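Local coordinates for protein papillomavirus transcription factor E2 (Human papillomavirus type 18, PDB 1QQH) that serves as a viral transcription factor, this fragment belonging to its N-terminal activation domain, at residues 82-94 with 129-143. The protein carries 1 engineered substitution. Numbering follows the deposited sequence.
Sequences DKTATCVSHRGLY and IDCNDSMCSTSDDTV
Val88 and Met135 form the main backbone rung between 82-94 and 129-143, and the rest of the contact illustrates how an edge strand can be held by side chains and water where backbone pairing is sparse. Val88 N donates to Met135 O at 2.8 Å, almost straight at 175° and nearly along the carbonyl axis; the return bond from Met135 N is bent and less certain, the position of Val88 O being doubtful.

Water takes over on either side of this rung. One molecule lies 2.6 Å from Thr86 O and accepts from Ser137 N, while another accepts from His90 N and reaches Asp130 O and Asp133 O, tying the turn after 87-89 to the loop before 134-136.

Polar side chains fasten the far end. With CG anti to the backbone N (chi1 171°), the extended chain of Lys83 carries CG and CD alongside Asp140 O, each 3.4 Å from it, and delivers NZ to Thr142 O at 3.1 Å in the carbonyl plane; Glu25 supplies its salt bridge. Lys83 N donates to Asp141 OD1 (3.3 Å), a bond that may offset the closeness of the Asp82 carboxylate, whose OD1 lies 3.5 Å from Asp141 OD1.

Apolar contacts lie on both faces of the pair. Val88 CG1 meets Ile129 CD1 at 3.5 Å, the side chains crossing at about a right angle beside Phe124, whereas on the opposite face Cys87 SG and Cys136 SG approach to 3.3 Å without a disulfide. In the adjoining loop, Ala85 CB rests against Cys136 CB.

The result is a short, weakly bonded antiparallel strand, about 134-136, at the edge beside the 81-89/92-97 beta hairpin in the antiparallel sheet of the E2 activation domain.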
ATOM      1  N   ASP A  82       5.538  -4.721 -15.826  1.00 46.30           N
ATOM      2  CA  ASP A  82       6.931  -4.500 -16.187  1.00 45.16           C
ATOM      3  C   ASP A  82       7.382  -3.205 -15.534  1.00 43.43           C
ATOM      4  O   ASP A  82       6.568  -2.345 -15.212  1.00 41.90           O
ATOM      5  CB  ASP A  82       7.110  -4.406 -17.703  1.00 47.17           C
ATOM      6  CG  ASP A  82       6.984  -5.752 -18.384  1.00 50.18           C
ATOM      7  OD1 ASP A  82       7.564  -6.739 -17.870  1.00 51.37           O
ATOM      8  OD2 ASP A  82       6.315  -5.823 -19.437  1.00 51.68           O
ATOM      9  N   LYS A  83       8.686  -3.080 -15.344  1.00 42.01           N
ATOM     10  CA  LYS A  83       9.275  -1.914 -14.708  1.00 40.84           C
ATOM     11  C   LYS A  83      10.316  -1.293 -15.643  1.00 40.49           C
ATOM     12  O   LYS A  83      11.172  -1.994 -16.186  1.00 40.63           O
ATOM     13  CB  LYS A  83       9.916  -2.360 -13.389  1.00 39.80           C
ATOM     14  CG  LYS A  83      10.767  -1.345 -12.676  1.00 38.36           C
ATOM     15  CD  LYS A  83      11.394  -1.986 -11.449  1.00 38.06           C
ATOM     16  CE  LYS A  83      12.405  -1.078 -10.787  1.00 37.82           C
ATOM     17  NZ  LYS A  83      12.997  -1.732  -9.593  1.00 39.33           N
ATOM     18  N   THR A  84      10.227   0.016 -15.845  1.00 38.37           N
ATOM     19  CA  THR A  84      11.169   0.703 -16.715  1.00 38.01           C
ATOM     20  C   THR A  84      11.437   2.130 -16.252  1.00 37.33           C
ATOM     21  O   THR A  84      10.795   2.636 -15.332  1.00 37.37           O
ATOM     22  CB  THR A  84      10.673   0.731 -18.175  1.00 38.84           C
ATOM     23  OG1 THR A  84      11.709   1.253 -19.014  1.00 40.15           O
ATOM     24  CG2 THR A  84       9.431   1.599 -18.306  1.00 37.96           C
ATOM     25  N   ALA A  85      12.402   2.778 -16.886  1.00 36.88           N
ATOM     26  CA  ALA A  85      12.754   4.140 -16.507  1.00 37.68           C
ATOM     27  C   ALA A  85      11.990   5.187 -17.298  1.00 37.07           C
ATOM     28  O   ALA A  85      11.415   4.905 -18.350  1.00 36.92           O
ATOM     29  CB  ALA A  85      14.250   4.363 -16.702  1.00 38.68           C
ATOM     30  N   THR A  86      11.980   6.402 -16.772  1.00 35.77           N
ATOM     31  CA  THR A  86      11.338   7.490 -17.478  1.00 35.58           C
ATOM     32  C   THR A  86      12.454   8.131 -18.281  1.00 35.72           C
ATOM     33  O   THR A  86      13.565   8.301 -17.780  1.00 35.28           O
ATOM     34  CB  THR A  86      10.751   8.542 -16.524  1.00 34.52           C
ATOM     35  OG1 THR A  86       9.451   8.124 -16.096  1.00 35.05           O
ATOM     36  CG2 THR A  86      10.642   9.889 -17.223  1.00 36.38           C
ATOM     37  N   CYS A  87      12.172   8.459 -19.531  1.00 35.53           N
ATOM     38  CA  CYS A  87      13.165   9.095 -20.368  1.00 36.05           C
ATOM     39  C   CYS A  87      12.813  10.553 -20.565  1.00 34.33           C
ATOM     40  O   CYS A  87      11.663  10.899 -20.837  1.00 32.89           O
ATOM     41  CB  CYS A  87      13.259   8.392 -21.715  1.00 38.98           C
ATOM     42  SG  CYS A  87      13.957   6.747 -21.590  1.00 43.96           S
ATOM     43  N   VAL A  88      13.824  11.396 -20.419  1.00 33.27           N
ATOM     44  CA  VAL A  88      13.685  12.832 -20.555  1.00 33.04           C
ATOM     45  C   VAL A  88      14.371  13.325 -21.827  1.00 34.03           C
ATOM     46  O   VAL A  88      15.598  13.370 -21.892  1.00 33.32           O
ATOM     47  CB  VAL A  88      14.326  13.550 -19.342  1.00 31.43           C
ATOM     48  CG1 VAL A  88      14.130  15.046 -19.451  1.00 30.20           C
ATOM     49  CG2 VAL A  88      13.732  13.015 -18.045  1.00 30.25           C
ATOM     50  N   SER A  89      13.585  13.695 -22.832  1.00 33.52           N
ATOM     51  CA  SER A  89      14.148  14.213 -24.078  1.00 33.79           C
ATOM     52  C   SER A  89      13.630  15.632 -24.281  1.00 33.64           C
ATOM     53  O   SER A  89      12.821  16.115 -23.497  1.00 32.05           O
ATOM     54  CB  SER A  89      13.707  13.365 -25.264  1.00 34.13           C
ATOM     55  OG  SER A  89      12.322  13.542 -25.510  1.00 34.71           O
ATOM     56  N   HIS A  90      14.092  16.289 -25.338  1.00 33.17           N
ATOM     57  CA  HIS A  90      13.652  17.647 -25.637  1.00 32.07           C
ATOM     58  C   HIS A  90      12.180  17.602 -26.048  1.00 31.66           C
ATOM     59  O   HIS A  90      11.456  18.578 -25.894  1.00 29.94           O
ATOM     60  CB  HIS A  90      14.508  18.243 -26.760  1.00 33.52           C
ATOM     61  CG  HIS A  90      14.174  19.666 -27.088  1.00 34.53           C
ATOM     62  ND1 HIS A  90      13.267  20.010 -28.068  1.00 35.03           N
ATOM     63  CD2 HIS A  90      14.599  20.829 -26.543  1.00 34.63           C
ATOM     64  CE1 HIS A  90      13.148  21.326 -28.111  1.00 34.53           C
ATOM     65  NE2 HIS A  90      13.945  21.847 -27.196  1.00 35.18           N
ATOM     66  N   ARG A  91      11.736  16.452 -26.549  1.00 32.19           N
ATOM     67  CA  ARG A  91      10.344  16.296 -26.957  1.00 32.47           C
ATOM     68  C   ARG A  91       9.373  16.130 -25.777  1.00 32.53           C
ATOM     69  O   ARG A  91       8.204  16.505 -25.871  1.00 32.76           O
ATOM     70  CB  ARG A  91      10.196  15.100 -27.905  1.00 33.52           C
ATOM     71  CG  ARG A  91       8.738  14.753 -28.181  1.00 37.47           C
ATOM     72  CD  ARG A  91       8.558  13.630 -29.189  1.00 41.20           C
ATOM     73  NE  ARG A  91       7.179  13.150 -29.168  1.00 45.18           N
ATOM     74  CZ  ARG A  91       6.717  12.144 -29.904  1.00 47.27           C
ATOM     75  NH1 ARG A  91       7.523  11.500 -30.737  1.00 48.56           N
ATOM     76  NH2 ARG A  91       5.446  11.776 -29.796  1.00 47.99           N
ATOM     77  N   GLY A  92       9.852  15.567 -24.673  1.00 30.43           N
ATOM     78  CA  GLY A  92       8.989  15.370 -23.523  1.00 29.77           C
ATOM     79  C   GLY A  92       9.429  14.203 -22.660  1.00 29.60           C
ATOM     80  O   GLY A  92      10.575  13.754 -22.755  1.00 28.99           O
ATOM     81  N   LEU A  93       8.528  13.715 -21.809  1.00 28.84           N
ATOM     82  CA  LEU A  93       8.843  12.588 -20.930  1.00 28.62           C
ATOM     83  C   LEU A  93       8.150  11.339 -21.439  1.00 28.59           C
ATOM     84  O   LEU A  93       6.970  11.368 -21.790  1.00 29.28           O
ATOM     85  CB  LEU A  93       8.383  12.861 -19.502  1.00 27.65           C
ATOM     86  CG  LEU A  93       8.849  14.162 -18.847  1.00 27.63           C
ATOM     87  CD1 LEU A  93       8.355  14.182 -17.402  1.00 26.94           C
ATOM     88  CD2 LEU A  93      10.369  14.274 -18.901  1.00 27.65           C
ATOM     89  N   TYR A  94       8.881  10.236 -21.483  1.00 28.48           N
ATOM     90  CA  TYR A  94       8.293   9.000 -21.954  1.00 29.01           C
ATOM     91  C   TYR A  94       8.918   7.796 -21.263  1.00 30.01           C
ATOM     92  O   TYR A  94       9.917   7.911 -20.553  1.00 29.85           O
ATOM     93  CB  TYR A  94       8.480   8.889 -23.480  1.00 30.31           C
ATOM     94  CG  TYR A  94       9.919   8.695 -23.950  1.00 31.83           C
ATOM     95  CD1 TYR A  94      10.446   7.415 -24.145  1.00 34.07           C
ATOM     96  CD2 TYR A  94      10.745   9.786 -24.207  1.00 32.66           C
ATOM     97  CE1 TYR A  94      11.761   7.224 -24.589  1.00 34.35           C
ATOM     98  CE2 TYR A  94      12.059   9.613 -24.651  1.00 35.07           C
ATOM     99  CZ  TYR A  94      12.561   8.326 -24.840  1.00 35.65           C
ATOM    100  OH  TYR A  94      13.858   8.148 -25.268  1.00 35.02           O
ATOM    101  N   ILE A 129      19.274  18.858 -21.635  1.00 66.21           N
ATOM    102  CA  ILE A 129      18.873  17.851 -22.601  1.00 67.20           C
ATOM    103  C   ILE A 129      18.331  18.409 -23.904  1.00 69.26           C
ATOM    104  O   ILE A 129      17.135  18.651 -24.042  1.00 69.93           O
ATOM    105  CB  ILE A 129      17.829  16.899 -21.994  1.00 65.71           C
ATOM    106  CG1 ILE A 129      18.429  16.206 -20.772  1.00 64.87           C
ATOM    107  CG2 ILE A 129      17.390  15.875 -23.025  1.00 65.09           C
ATOM    108  CD1 ILE A 129      17.573  15.115 -20.205  1.00 65.69           C
ATOM    109  N   ASP A 130      19.227  18.616 -24.858  1.00 71.94           N
ATOM    110  CA  ASP A 130      18.846  19.113 -26.173  1.00 74.92           C
ATOM    111  C   ASP A 130      19.065  17.951 -27.133  1.00 75.94           C
ATOM    112  O   ASP A 130      18.475  16.884 -26.962  1.00 76.26           O
ATOM    113  CB  ASP A 130      19.713  20.316 -26.572  1.00 76.22           C
ATOM    114  CG  ASP A 130      21.194  20.086 -26.313  1.00 77.71           C
ATOM    115  OD1 ASP A 130      21.722  19.038 -26.746  1.00 79.11           O
ATOM    116  OD2 ASP A 130      21.829  20.961 -25.682  1.00 78.63           O
ATOM    117  N   CYS A 131      19.915  18.160 -28.134  1.00 77.01           N
ATOM    118  CA  CYS A 131      20.241  17.120 -29.104  1.00 77.64           C
ATOM    119  C   CYS A 131      19.060  16.204 -29.426  1.00 76.50           C
ATOM    120  O   CYS A 131      17.899  16.618 -29.380  1.00 76.91           O
ATOM    121  CB  CYS A 131      21.408  16.286 -28.570  1.00 79.11           C
ATOM    122  SG  CYS A 131      21.144  15.637 -26.887  1.00 84.51           S
ATOM    123  N   ASN A 132      19.375  14.958 -29.763  1.00 74.71           N
ATOM    124  CA  ASN A 132      18.363  13.966 -30.081  1.00 72.99           C
ATOM    125  C   ASN A 132      18.433  12.860 -29.048  1.00 70.94           C
ATOM    126  O   ASN A 132      17.824  11.802 -29.211  1.00 70.96           O
ATOM    127  CB  ASN A 132      18.597  13.389 -31.476  1.00 74.24           C
ATOM    128  CG  ASN A 132      18.182  14.343 -32.573  1.00 75.85           C
ATOM    129  OD1 ASN A 132      18.616  15.496 -32.604  1.00 76.72           O
ATOM    130  ND2 ASN A 132      17.336  13.868 -33.486  1.00 77.11           N
ATOM    131  N   ASP A 133      19.188  13.108 -27.985  1.00 68.34           N
ATOM    132  CA  ASP A 133      19.331  12.128 -26.925  1.00 66.37           C
ATOM    133  C   ASP A 133      18.375  12.428 -25.797  1.00 64.60           C
ATOM    134  O   ASP A 133      17.438  13.207 -25.945  1.00 64.55           O
ATOM    135  CB  ASP A 133      20.759  12.114 -26.379  1.00 66.80           C
ATOM    136  CG  ASP A 133      21.766  11.626 -27.398  1.00 67.41           C
ATOM    137  OD1 ASP A 133      21.529  10.557 -28.009  1.00 68.10           O
ATOM    138  OD2 ASP A 133      22.797  12.307 -27.578  1.00 66.64           O
ATOM    139  N   SER A 134      18.619  11.794 -24.663  1.00 62.83           N
ATOM    140  CA  SER A 134      17.791  11.992 -23.493  1.00 61.32           C
ATOM    141  C   SER A 134      18.402  11.233 -22.335  1.00 59.97           C
ATOM    142  O   SER A 134      19.176  10.301 -22.533  1.00 59.46           O
ATOM    143  CB  SER A 134      16.377  11.476 -23.751  1.00 61.49           C
ATOM    144  OG  SER A 134      16.348  10.064 -23.779  1.00 60.80           O
ATOM    145  N   MET A 135      18.068  11.649 -21.124  1.00 59.17           N
ATOM    146  CA  MET A 135      18.574  10.980 -19.947  1.00 58.91           C
ATOM    147  C   MET A 135      17.444  10.150 -19.366  1.00 57.96           C
ATOM    148  O   MET A 135      16.273  10.379 -19.668  1.00 57.64           O
ATOM    149  CB  MET A 135      19.053  11.995 -18.913  1.00 61.53           C
ATOM    150  CG  MET A 135      20.275  12.802 -19.328  1.00 65.18           C
ATOM    151  SD  MET A 135      21.569  12.812 -18.037  1.00 70.41           S
ATOM    152  CE  MET A 135      20.696  13.565 -16.642  1.00 68.94           C
ATOM    153  N   CYS A 136      17.800   9.174 -18.543  1.00 56.61           N
ATOM    154  CA  CYS A 136      16.819   8.312 -17.903  1.00 55.81           C
ATOM    155  C   CYS A 136      17.499   7.582 -16.778  1.00 54.03           C
ATOM    156  O   CYS A 136      18.720   7.477 -16.749  1.00 53.95           O
ATOM    157  CB  CYS A 136      16.252   7.279 -18.884  1.00 57.56           C
ATOM    158  SG  CYS A 136      16.991   7.267 -20.540  1.00 62.32           S
ATOM    159  N   SER A 137      16.703   7.093 -15.839  1.00 52.66           N
ATOM    160  CA  SER A 137      17.237   6.334 -14.727  1.00 51.76           C
ATOM    161  C   SER A 137      17.757   5.036 -15.336  1.00 50.40           C
ATOM    162  O   SER A 137      17.535   4.763 -16.520  1.00 49.29           O
ATOM    163  CB  SER A 137      16.129   6.029 -13.723  1.00 53.12           C
ATOM    164  OG  SER A 137      16.609   5.228 -12.657  1.00 55.86           O
ATOM    165  N   THR A 138      18.447   4.239 -14.536  1.00 49.70           N
ATOM    166  CA  THR A 138      18.979   2.968 -15.008  1.00 48.28           C
ATOM    167  C   THR A 138      17.974   1.833 -14.763  1.00 47.74           C
ATOM    168  O   THR A 138      18.208   0.693 -15.153  1.00 48.02           O
ATOM    169  CB  THR A 138      20.307   2.640 -14.301  1.00 48.76           C
ATOM    170  OG1 THR A 138      20.114   2.672 -12.884  1.00 49.64           O
ATOM    171  CG2 THR A 138      21.366   3.657 -14.666  1.00 48.16           C
ATOM    172  N   SER A 139      16.853   2.159 -14.125  1.00 45.96           N
ATOM    173  CA  SER A 139      15.806   1.185 -13.829  1.00 46.11           C
ATOM    174  C   SER A 139      15.385   0.325 -15.017  1.00 46.00           C
ATOM    175  O   SER A 139      15.185   0.831 -16.127  1.00 44.40           O
ATOM    176  CB  SER A 139      14.554   1.889 -13.289  1.00 46.18           C
ATOM    177  OG  SER A 139      14.790   2.499 -12.033  1.00 45.65           O
ATOM    178  N   ASP A 140      15.249  -0.978 -14.770  1.00 45.98           N
ATOM    179  CA  ASP A 140      14.806  -1.924 -15.790  1.00 47.07           C
ATOM    180  C   ASP A 140      13.913  -2.968 -15.111  1.00 48.35           C
ATOM    181  O   ASP A 140      13.546  -2.798 -13.947  1.00 47.46           O
ATOM    182  CB  ASP A 140      16.004  -2.579 -16.496  1.00 46.15           C
ATOM    183  CG  ASP A 140      16.842  -3.449 -15.571  1.00 46.93           C
ATOM    184  OD1 ASP A 140      16.543  -3.513 -14.355  1.00 45.35           O
ATOM    185  OD2 ASP A 140      17.813  -4.075 -16.073  1.00 44.21           O
ATOM    186  N   ASP A 141      13.555  -4.034 -15.823  1.00 50.12           N
ATOM    187  CA  ASP A 141      12.691  -5.071 -15.255  1.00 51.71           C
ATOM    188  C   ASP A 141      13.183  -5.661 -13.932  1.00 52.25           C
ATOM    189  O   ASP A 141      12.411  -6.286 -13.208  1.00 51.66           O
ATOM    190  CB  ASP A 141      12.480  -6.211 -16.255  1.00 52.73           C
ATOM    191  CG  ASP A 141      11.521  -5.843 -17.369  1.00 54.23           C
ATOM    192  OD1 ASP A 141      10.534  -5.122 -17.102  1.00 54.31           O
ATOM    193  OD2 ASP A 141      11.743  -6.291 -18.513  1.00 56.21           O
ATOM    194  N   THR A 142      14.459  -5.462 -13.622  1.00 53.09           N
ATOM    195  CA  THR A 142      15.040  -5.977 -12.388  1.00 54.26           C
ATOM    196  C   THR A 142      14.353  -5.398 -11.152  1.00 55.43           C
ATOM    197  O   THR A 142      14.041  -4.205 -11.105  1.00 53.88           O
ATOM    198  CB  THR A 142      16.548  -5.642 -12.297  1.00 54.81           C
ATOM    199  OG1 THR A 142      17.241  -6.250 -13.393  1.00 54.90           O
ATOM    200  CG2 THR A 142      17.136  -6.153 -10.989  1.00 55.23           C
ATOM    201  N   VAL A 143      14.121  -6.255 -10.159  1.00 56.82           N
ATOM    202  CA  VAL A 143      13.498  -5.846  -8.906  1.00 58.67           C
ATOM    203  C   VAL A 143      14.549  -5.155  -8.042  1.00 60.00           C
ATOM    204  O   VAL A 143      15.727  -5.522  -8.072  1.00 60.38           O
ATOM    205  CB  VAL A 143      12.942  -7.064  -8.132  1.00 59.04           C
ATOM    206  CG1 VAL A 143      12.383  -6.627  -6.783  1.00 60.06           C
ATOM    207  CG2 VAL A 143      11.858  -7.741  -8.947  1.00 60.05           C
TER
HETATM  208  O   HOH W   1      13.799   8.084 -15.241  1.00 56.66           O
HETATM  209  O   HOH W   2      16.268  15.364 -26.935  1.00 41.29           O